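Local coordinates for designed protein (Trypanosoma brucei, PDB 6IEV) that is of unknown function but has a thioredoxin fold, whose stability at high temperature may depend on hydrophobic, partially buried side chains, at residues V92-I97 with E106-D111; S41-T46 with Y73-S78. All blocks are in the same frame, centred on the assembly; numbering follows the deposited sequence.

In the fold
Contacts 1 and 2 lie in the same mixed beta sheet of a thioredoxin fold, their centres about 9 Å apart. Contact 2 comes first along the chain and pairs the parallel strands 40-46 and 70-76 of a beta-alpha-beta unit. Contact 1 pairs strands 94-99 and 102-108, the antiparallel hairpin that follows. Strands 40-46 and 94-99 are neighbours, so the two contacts touch directly. F45 N lies 2.8 Å from T94 O, and V96 N lies 2.8 Å from I43 O, both probable hydrogen bonds. F95 CE1 packs against V44 CG2 at 3.4 Å, on the face covered by helix 53-66.

Contact 1 (V92-I97 with E106-D111); sequences VPTFVI and EVKGPD
F95 and V107 are an antiparallel hydrogen-bonded pair of this hairpin. F95 N donates to V107 O at 3.0 Å, almost straight at 175°. V107 N returns the bond to F95 O at 2.9 Å. A third backbone bond lies past the regular pairing, where G109 N reaches P93 O at 3.1 Å; it is more bent, with an N-H...O angle of 146°. F95 O also takes a CA-H...O contact from E106 CA.

T94 and V96 face K108 and E106 as non-hydrogen-bonded pairs. The T94 methyl CG2 is anti to the backbone N. It meets the extended E106 side chain at OE2, 3.6 Å away, and also touches E106 CG. T94 OG1 instead turns back to bond to S91 O. The K108 side chain lies alongside T94 and points the same way. Its NZ makes a long salt bridge to E106 OE2, at 3.8 Å, along the outer strand.

F95 and V107 project to the other face, which helix 112-123 covers. Their CB atoms are 4.2 Å apart. The F95 ring turns an edge to the backbone, with V107 O in its plane, 3.7 Å from CD2. I56 and L60 of helix 53-66 and L115 of helix 112-123 also pack on this ring.

At the end of the hairpin P93, which follows a cis peptide bond, sets its CG against P110 CB at 3.9 Å. The cis-proline is a hallmark of the thioredoxin fold. G109 has a positive phi (104°), where any CB would press on K108 O, so the position calls for glycine. The chain then turns into helix 112-123. F95 and V107 thus make a buried apolar face. On the other, T94 and V96 are buried but E106 and K108 exposed, consistent with a weak, solvent-facing salt bridge.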
ATOM      1  N   VAL A  92      -1.001 -27.498  -2.193  1.00 67.35           N
ATOM      2  CA  VAL A  92      -0.093 -26.375  -2.003  1.00 62.98           C
ATOM      3  C   VAL A  92       0.076 -25.685  -3.351  1.00 67.66           C
ATOM      4  O   VAL A  92      -0.079 -26.327  -4.397  1.00 77.41           O
ATOM      5  CB  VAL A  92       1.259 -26.826  -1.422  1.00 63.98           C
ATOM      6  CG1 VAL A  92       1.064 -27.638  -0.143  1.00 59.61           C
ATOM      7  CG2 VAL A  92       2.072 -27.583  -2.464  1.00 63.15           C
ATOM      8  N   PRO A  93       0.338 -24.376  -3.381  1.00 65.22           N
ATOM      9  CA  PRO A  93       0.351 -23.542  -2.177  1.00 61.51           C
ATOM     10  C   PRO A  93      -1.057 -23.193  -1.737  1.00 62.45           C
ATOM     11  O   PRO A  93      -1.960 -23.106  -2.565  1.00 72.75           O
ATOM     12  CB  PRO A  93       1.120 -22.299  -2.621  1.00 57.65           C
ATOM     13  CG  PRO A  93       0.832 -22.202  -4.072  1.00 59.79           C
ATOM     14  CD  PRO A  93       0.774 -23.627  -4.570  1.00 65.82           C
ATOM     15  N   THR A  94      -1.242 -23.034  -0.433  1.00 59.10           N
ATOM     16  CA  THR A  94      -2.499 -22.571   0.133  1.00 55.25           C
ATOM     17  C   THR A  94      -2.206 -21.461   1.128  1.00 51.12           C
ATOM     18  O   THR A  94      -1.225 -21.526   1.873  1.00 51.36           O
ATOM     19  CB  THR A  94      -3.276 -23.705   0.829  1.00 50.90           C
ATOM     20  OG1 THR A  94      -3.628 -24.693  -0.137  1.00 60.66           O
ATOM     21  CG2 THR A  94      -4.555 -23.180   1.472  1.00 49.50           C
ATOM     22  N   PHE A  95      -3.065 -20.449   1.128  1.00 48.21           N
ATOM     23  CA  PHE A  95      -3.025 -19.368   2.090  1.00 40.39           C
ATOM     24  C   PHE A  95      -4.149 -19.536   3.097  1.00 41.67           C
ATOM     25  O   PHE A  95      -5.288 -19.805   2.721  1.00 49.45           O
ATOM     26  CB  PHE A  95      -3.171 -18.028   1.378  1.00 45.13           C
ATOM     27  CG  PHE A  95      -2.047 -17.726   0.436  1.00 43.84           C
ATOM     28  CD1 PHE A  95      -0.908 -17.089   0.894  1.00 38.01           C
ATOM     29  CD2 PHE A  95      -2.124 -18.087  -0.904  1.00 41.71           C
ATOM     30  CE1 PHE A  95       0.137 -16.804   0.039  1.00 40.29           C
ATOM     31  CE2 PHE A  95      -1.085 -17.801  -1.774  1.00 34.98           C
ATOM     32  CZ  PHE A  95       0.050 -17.166  -1.299  1.00 39.48           C
ATOM     33  N   VAL A  96      -3.835 -19.338   4.373  1.00 39.13           N
ATOM     34  CA  VAL A  96      -4.823 -19.340   5.445  1.00 33.93           C
ATOM     35  C   VAL A  96      -4.761 -17.994   6.156  1.00 42.69           C
ATOM     36  O   VAL A  96      -3.668 -17.479   6.427  1.00 42.11           O
ATOM     37  CB  VAL A  96      -4.574 -20.484   6.443  1.00 47.81           C
ATOM     38  CG1 VAL A  96      -5.523 -20.365   7.630  1.00 52.71           C
ATOM     39  CG2 VAL A  96      -4.721 -21.857   5.744  1.00 45.34           C
ATOM     40  N   ILE A  97      -5.920 -17.411   6.429  1.00 37.44           N
ATOM     41  CA  ILE A  97      -6.002 -16.165   7.178  1.00 43.64           C
ATOM     42  C   ILE A  97      -6.624 -16.462   8.531  1.00 48.57           C
ATOM     43  O   ILE A  97      -7.726 -17.015   8.601  1.00 55.84           O
ATOM     44  CB  ILE A  97      -6.800 -15.096   6.419  1.00 45.57           C
ATOM     45  CG1 ILE A  97      -6.193 -14.906   5.032  1.00 45.47           C
ATOM     46  CG2 ILE A  97      -6.786 -13.781   7.191  1.00 45.75           C
ATOM     47  CD1 ILE A  97      -6.974 -13.952   4.157  1.00 50.76           C
ATOM     48  N   GLU A 106      -9.447 -18.644   3.344  1.00 55.53           N
ATOM     49  CA  GLU A 106      -8.481 -19.531   2.723  1.00 48.57           C
ATOM     50  C   GLU A 106      -8.462 -19.245   1.227  1.00 51.21           C
ATOM     51  O   GLU A 106      -9.516 -19.075   0.615  1.00 55.21           O
ATOM     52  CB  GLU A 106      -8.843 -20.995   3.015  1.00 56.94           C
ATOM     53  CG  GLU A 106      -8.077 -22.030   2.215  1.00 71.07           C
ATOM     54  CD  GLU A 106      -8.140 -23.423   2.848  1.00 83.09           C
ATOM     55  OE1 GLU A 106      -8.506 -23.534   4.039  1.00 83.32           O
ATOM     56  OE2 GLU A 106      -7.835 -24.410   2.144  1.00 85.24           O
ATOM     57  N   VAL A 107      -7.271 -19.223   0.633  1.00 55.08           N
ATOM     58  CA  VAL A 107      -7.127 -19.008  -0.801  1.00 55.81           C
ATOM     59  C   VAL A 107      -6.285 -20.135  -1.366  1.00 53.53           C
ATOM     60  O   VAL A 107      -5.096 -20.267  -1.042  1.00 58.04           O
ATOM     61  CB  VAL A 107      -6.499 -17.649  -1.135  1.00 53.15           C
ATOM     62  CG1 VAL A 107      -5.999 -17.644  -2.577  1.00 53.88           C
ATOM     63  CG2 VAL A 107      -7.526 -16.574  -0.949  1.00 52.84           C
ATOM     64  N   LYS A 108      -6.897 -20.930  -2.224  1.00 58.61           N
ATOM     65  CA  LYS A 108      -6.266 -22.121  -2.771  1.00 68.06           C
ATOM     66  C   LYS A 108      -5.654 -21.781  -4.111  1.00 72.49           C
ATOM     67  O   LYS A 108      -6.269 -21.088  -4.925  1.00 75.88           O
ATOM     68  CB  LYS A 108      -7.250 -23.283  -2.905  1.00 65.53           C
ATOM     69  CG  LYS A 108      -7.383 -24.076  -1.624  1.00 74.64           C
ATOM     70  CD  LYS A 108      -8.629 -24.935  -1.622  1.00 87.97           C
ATOM     71  CE  LYS A 108      -8.548 -26.002  -0.539  1.00 98.49           C
ATOM     72  NZ  LYS A 108      -9.881 -26.570  -0.181  1.00103.60           N
ATOM     73  N   GLY A 109      -4.410 -22.178  -4.281  1.00 72.92           N
ATOM     74  CA  GLY A 109      -3.720 -21.929  -5.498  1.00 76.61           C
ATOM     75  C   GLY A 109      -2.753 -20.803  -5.298  1.00 81.74           C
ATOM     76  O   GLY A 109      -2.745 -20.134  -4.265  1.00 89.16           O
ATOM     77  N   PRO A 110      -1.909 -20.580  -6.293  1.00 89.36           N
ATOM     78  CA  PRO A 110      -0.852 -19.575  -6.179  1.00 92.31           C
ATOM     79  C   PRO A 110      -1.421 -18.225  -6.565  1.00 97.66           C
ATOM     80  O   PRO A 110      -0.709 -17.336  -7.052  1.00101.93           O
ATOM     81  CB  PRO A 110       0.192 -20.041  -7.198  1.00 86.47           C
ATOM     82  CG  PRO A 110      -0.734 -20.634  -8.305  1.00 87.99           C
ATOM     83  CD  PRO A 110      -2.060 -21.055  -7.651  1.00 88.33           C
ATOM     84  N   ASP A 111      -2.702 -18.007  -6.277  1.00 89.93           N
ATOM     85  CA  ASP A 111      -3.341 -16.784  -6.744  1.00 87.20           C
ATOM     86  C   ASP A 111      -3.324 -15.828  -5.560  1.00 81.19           C
ATOM     87  O   ASP A 111      -4.208 -15.821  -4.723  1.00 81.96           O
ATOM     88  CB  ASP A 111      -4.737 -17.026  -7.308  1.00 91.14           C
ATOM     89  CG  ASP A 111      -5.216 -15.846  -8.139  1.00 96.37           C
ATOM     90  OD1 ASP A 111      -4.422 -14.889  -8.268  1.00 90.76           O
ATOM     91  OD2 ASP A 111      -6.374 -15.850  -8.598  1.00 99.40           O
TER

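Contact 2 (S41-T46 with Y73-S78); sequences SVIVFT and YSVDTS
I43 and V75 lie side by side and point the same way, with I43 CG2 3.7 Å from V75 CG2. F45 and Y73 share this face of the sheet. F45 flanks V75 in the same manner. Its ring atoms CD2 and CE2 lie against V75 CB and CG1. F45 CD2 is 3.9 Å from V75 CB and about as far from CG1. The T77 methyl CG2 sits near the plane of the F45 ring, at its edge. Y73 crosses I43 obliquely. Its CG is anti to the carbonyl carbon (chi1 -58°), and the ring reaches back beside S41, whose CB meets the edge at CE2, 3.8 Å away.

V44, S74, T46 and D76 occupy the other face. V44 CG1 touches S74 OG at 3.7 Å.

Four backbone bonds join the parallel strands. V42 O and V44 O accept from Y73 N and V75 N. Y73 O and V75 O accept from V44 N and T46 N. Beyond the strand end, T77 N bonds to T46 O at 2.9 Å. S78 N then closes an Asx turn on D76 OD1, and S78 OG adds a second bond from the same face of the carboxylate.

The pair belongs to a beta-alpha-beta unit. Its linking helix 53-66 covers V42, V44 and S74, while helix 28-35 packs on S41, I43, Y73 and V75. Strand 94-99 borders 41-46 on its other edge.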
ATOM      1  N   SER A  41      -3.201 -12.975  11.049  1.00 39.27           N
ATOM      2  CA  SER A  41      -2.072 -13.728  10.532  1.00 42.64           C
ATOM      3  C   SER A  41      -2.401 -14.289   9.151  1.00 47.89           C
ATOM      4  O   SER A  41      -3.495 -14.826   8.930  1.00 56.31           O
ATOM      5  CB  SER A  41      -1.715 -14.875  11.487  1.00 47.38           C
ATOM      6  OG  SER A  41      -1.914 -14.506  12.842  1.00 51.77           O
ATOM      7  N   VAL A  42      -1.444 -14.207   8.237  1.00 43.72           N
ATOM      8  CA  VAL A  42      -1.559 -14.824   6.921  1.00 37.24           C
ATOM      9  C   VAL A  42      -0.459 -15.866   6.780  1.00 40.76           C
ATOM     10  O   VAL A  42       0.727 -15.541   6.901  1.00 44.45           O
ATOM     11  CB  VAL A  42      -1.433 -13.786   5.800  1.00 41.92           C
ATOM     12  CG1 VAL A  42      -1.560 -14.493   4.459  1.00 42.57           C
ATOM     13  CG2 VAL A  42      -2.455 -12.649   5.983  1.00 35.61           C
ATOM     14  N   ILE A  43      -0.841 -17.111   6.513  1.00 39.34           N
ATOM     15  CA  ILE A  43       0.105 -18.224   6.467  1.00 40.73           C
ATOM     16  C   ILE A  43       0.056 -18.839   5.081  1.00 37.70           C
ATOM     17  O   ILE A  43      -1.020 -19.202   4.597  1.00 46.87           O
ATOM     18  CB  ILE A  43      -0.206 -19.295   7.527  1.00 38.41           C
ATOM     19  CG1 ILE A  43      -0.497 -18.642   8.872  1.00 38.31           C
ATOM     20  CG2 ILE A  43       0.937 -20.308   7.625  1.00 34.88           C
ATOM     21  CD1 ILE A  43      -1.589 -19.374   9.635  1.00 42.82           C
ATOM     22  N   VAL A  44       1.206 -18.952   4.447  1.00 36.01           N
ATOM     23  CA  VAL A  44       1.316 -19.661   3.186  1.00 36.11           C
ATOM     24  C   VAL A  44       1.916 -21.036   3.475  1.00 39.12           C
ATOM     25  O   VAL A  44       2.950 -21.149   4.149  1.00 37.84           O
ATOM     26  CB  VAL A  44       2.150 -18.874   2.159  1.00 38.38           C
ATOM     27  CG1 VAL A  44       3.602 -18.772   2.566  1.00 34.31           C
ATOM     28  CG2 VAL A  44       2.042 -19.523   0.800  1.00 38.91           C
ATOM     29  N   PHE A  45       1.230 -22.079   3.021  1.00 33.74           N
ATOM     30  CA  PHE A  45       1.713 -23.456   3.100  1.00 41.22           C
ATOM     31  C   PHE A  45       2.250 -23.842   1.731  1.00 42.21           C
ATOM     32  O   PHE A  45       1.473 -23.939   0.779  1.00 41.68           O
ATOM     33  CB  PHE A  45       0.581 -24.412   3.496  1.00 42.66           C
ATOM     34  CG  PHE A  45       0.078 -24.217   4.897  1.00 46.68           C
ATOM     35  CD1 PHE A  45      -0.833 -23.203   5.192  1.00 47.43           C
ATOM     36  CD2 PHE A  45       0.517 -25.045   5.925  1.00 43.48           C
ATOM     37  CE1 PHE A  45      -1.294 -23.018   6.492  1.00 48.27           C
ATOM     38  CE2 PHE A  45       0.066 -24.873   7.216  1.00 36.97           C
ATOM     39  CZ  PHE A  45      -0.836 -23.858   7.510  1.00 47.77           C
ATOM     40  N   THR A  46       3.550 -24.128   1.645  1.00 40.78           N
ATOM     41  CA  THR A  46       4.213 -24.355   0.365  1.00 50.08           C
ATOM     42  C   THR A  46       5.066 -25.611   0.411  1.00 55.94           C
ATOM     43  O   THR A  46       5.207 -26.264   1.446  1.00 61.97           O
ATOM     44  CB  THR A  46       5.120 -23.191  -0.049  1.00 54.32           C
ATOM     45  OG1 THR A  46       6.173 -23.044   0.914  1.00 63.15           O
ATOM     46  CG2 THR A  46       4.340 -21.922  -0.155  1.00 56.72           C
ATOM     47  N   TYR A  73       3.309 -15.490   7.460  1.00 35.65           N
ATOM     48  CA  TYR A  73       4.083 -16.663   7.846  1.00 40.10           C
ATOM     49  C   TYR A  73       4.168 -17.628   6.673  1.00 38.14           C
ATOM     50  O   TYR A  73       3.290 -17.659   5.803  1.00 33.25           O
ATOM     51  CB  TYR A  73       3.471 -17.372   9.070  1.00 39.43           C
ATOM     52  CG  TYR A  73       3.343 -16.465  10.291  1.00 42.05           C
ATOM     53  CD1 TYR A  73       4.427 -16.265  11.152  1.00 38.97           C
ATOM     54  CD2 TYR A  73       2.146 -15.803  10.572  1.00 43.97           C
ATOM     55  CE1 TYR A  73       4.323 -15.448  12.263  1.00 41.55           C
ATOM     56  CE2 TYR A  73       2.033 -14.970  11.683  1.00 41.56           C
ATOM     57  CZ  TYR A  73       3.122 -14.801  12.523  1.00 48.76           C
ATOM     58  OH  TYR A  73       3.014 -13.997  13.631  1.00 55.40           O
ATOM     59  N   SER A  74       5.241 -18.412   6.677  1.00 31.76           N
ATOM     60  CA  SER A  74       5.530 -19.411   5.661  1.00 32.78           C
ATOM     61  C   SER A  74       5.743 -20.770   6.327  1.00 37.39           C
ATOM     62  O   SER A  74       6.548 -20.894   7.256  1.00 38.80           O
ATOM     63  CB  SER A  74       6.801 -19.018   4.893  1.00 36.16           C
ATOM     64  OG  SER A  74       6.929 -19.798   3.723  1.00 57.17           O
ATOM     65  N   VAL A  75       5.080 -21.805   5.821  1.00 38.04           N
ATOM     66  CA  VAL A  75       5.221 -23.137   6.393  1.00 38.92           C
ATOM     67  C   VAL A  75       5.586 -24.106   5.279  1.00 42.96           C
ATOM     68  O   VAL A  75       4.791 -24.331   4.362  1.00 40.70           O
ATOM     69  CB  VAL A  75       3.944 -23.586   7.112  1.00 45.05           C
ATOM     70  CG1 VAL A  75       4.085 -25.071   7.531  1.00 36.04           C
ATOM     71  CG2 VAL A  75       3.681 -22.669   8.306  1.00 34.42           C
ATOM     72  N   ASP A  76       6.778 -24.682   5.353  1.00 35.50           N
ATOM     73  CA  ASP A  76       7.163 -25.690   4.371  1.00 41.41           C
ATOM     74  C   ASP A  76       6.543 -27.027   4.777  1.00 41.23           C
ATOM     75  O   ASP A  76       7.007 -27.662   5.727  1.00 41.00           O
ATOM     76  CB  ASP A  76       8.685 -25.765   4.279  1.00 44.22           C
ATOM     77  CG  ASP A  76       9.184 -26.974   3.460  1.00 58.23           C
ATOM     78  OD1 ASP A  76       8.377 -27.722   2.853  1.00 61.58           O
ATOM     79  OD2 ASP A  76      10.412 -27.197   3.460  1.00 61.30           O
ATOM     80  N   THR A  77       5.523 -27.481   4.036  1.00 42.13           N
ATOM     81  CA  THR A  77       4.825 -28.701   4.430  1.00 44.55           C
ATOM     82  C   THR A  77       5.702 -29.941   4.336  1.00 49.07           C
ATOM     83  O   THR A  77       5.388 -30.940   4.992  1.00 56.26           O
ATOM     84  CB  THR A  77       3.560 -28.953   3.597  1.00 45.91           C
ATOM     85  OG1 THR A  77       3.918 -29.207   2.236  1.00 46.35           O
ATOM     86  CG2 THR A  77       2.625 -27.779   3.681  1.00 40.99           C
ATOM     87  N   SER A  78       6.772 -29.920   3.534  1.00 43.86           N
ATOM     88  CA  SER A  78       7.571 -31.137   3.390  1.00 46.68           C
ATOM     89  C   SER A  78       8.385 -31.426   4.642  1.00 45.36           C
ATOM     90  O   SER A  78       8.823 -32.564   4.822  1.00 46.97           O
ATOM     91  CB  SER A  78       8.503 -31.053   2.177  1.00 43.01           C
ATOM     92  OG  SER A  78       9.675 -30.331   2.502  1.00 54.21           O
TER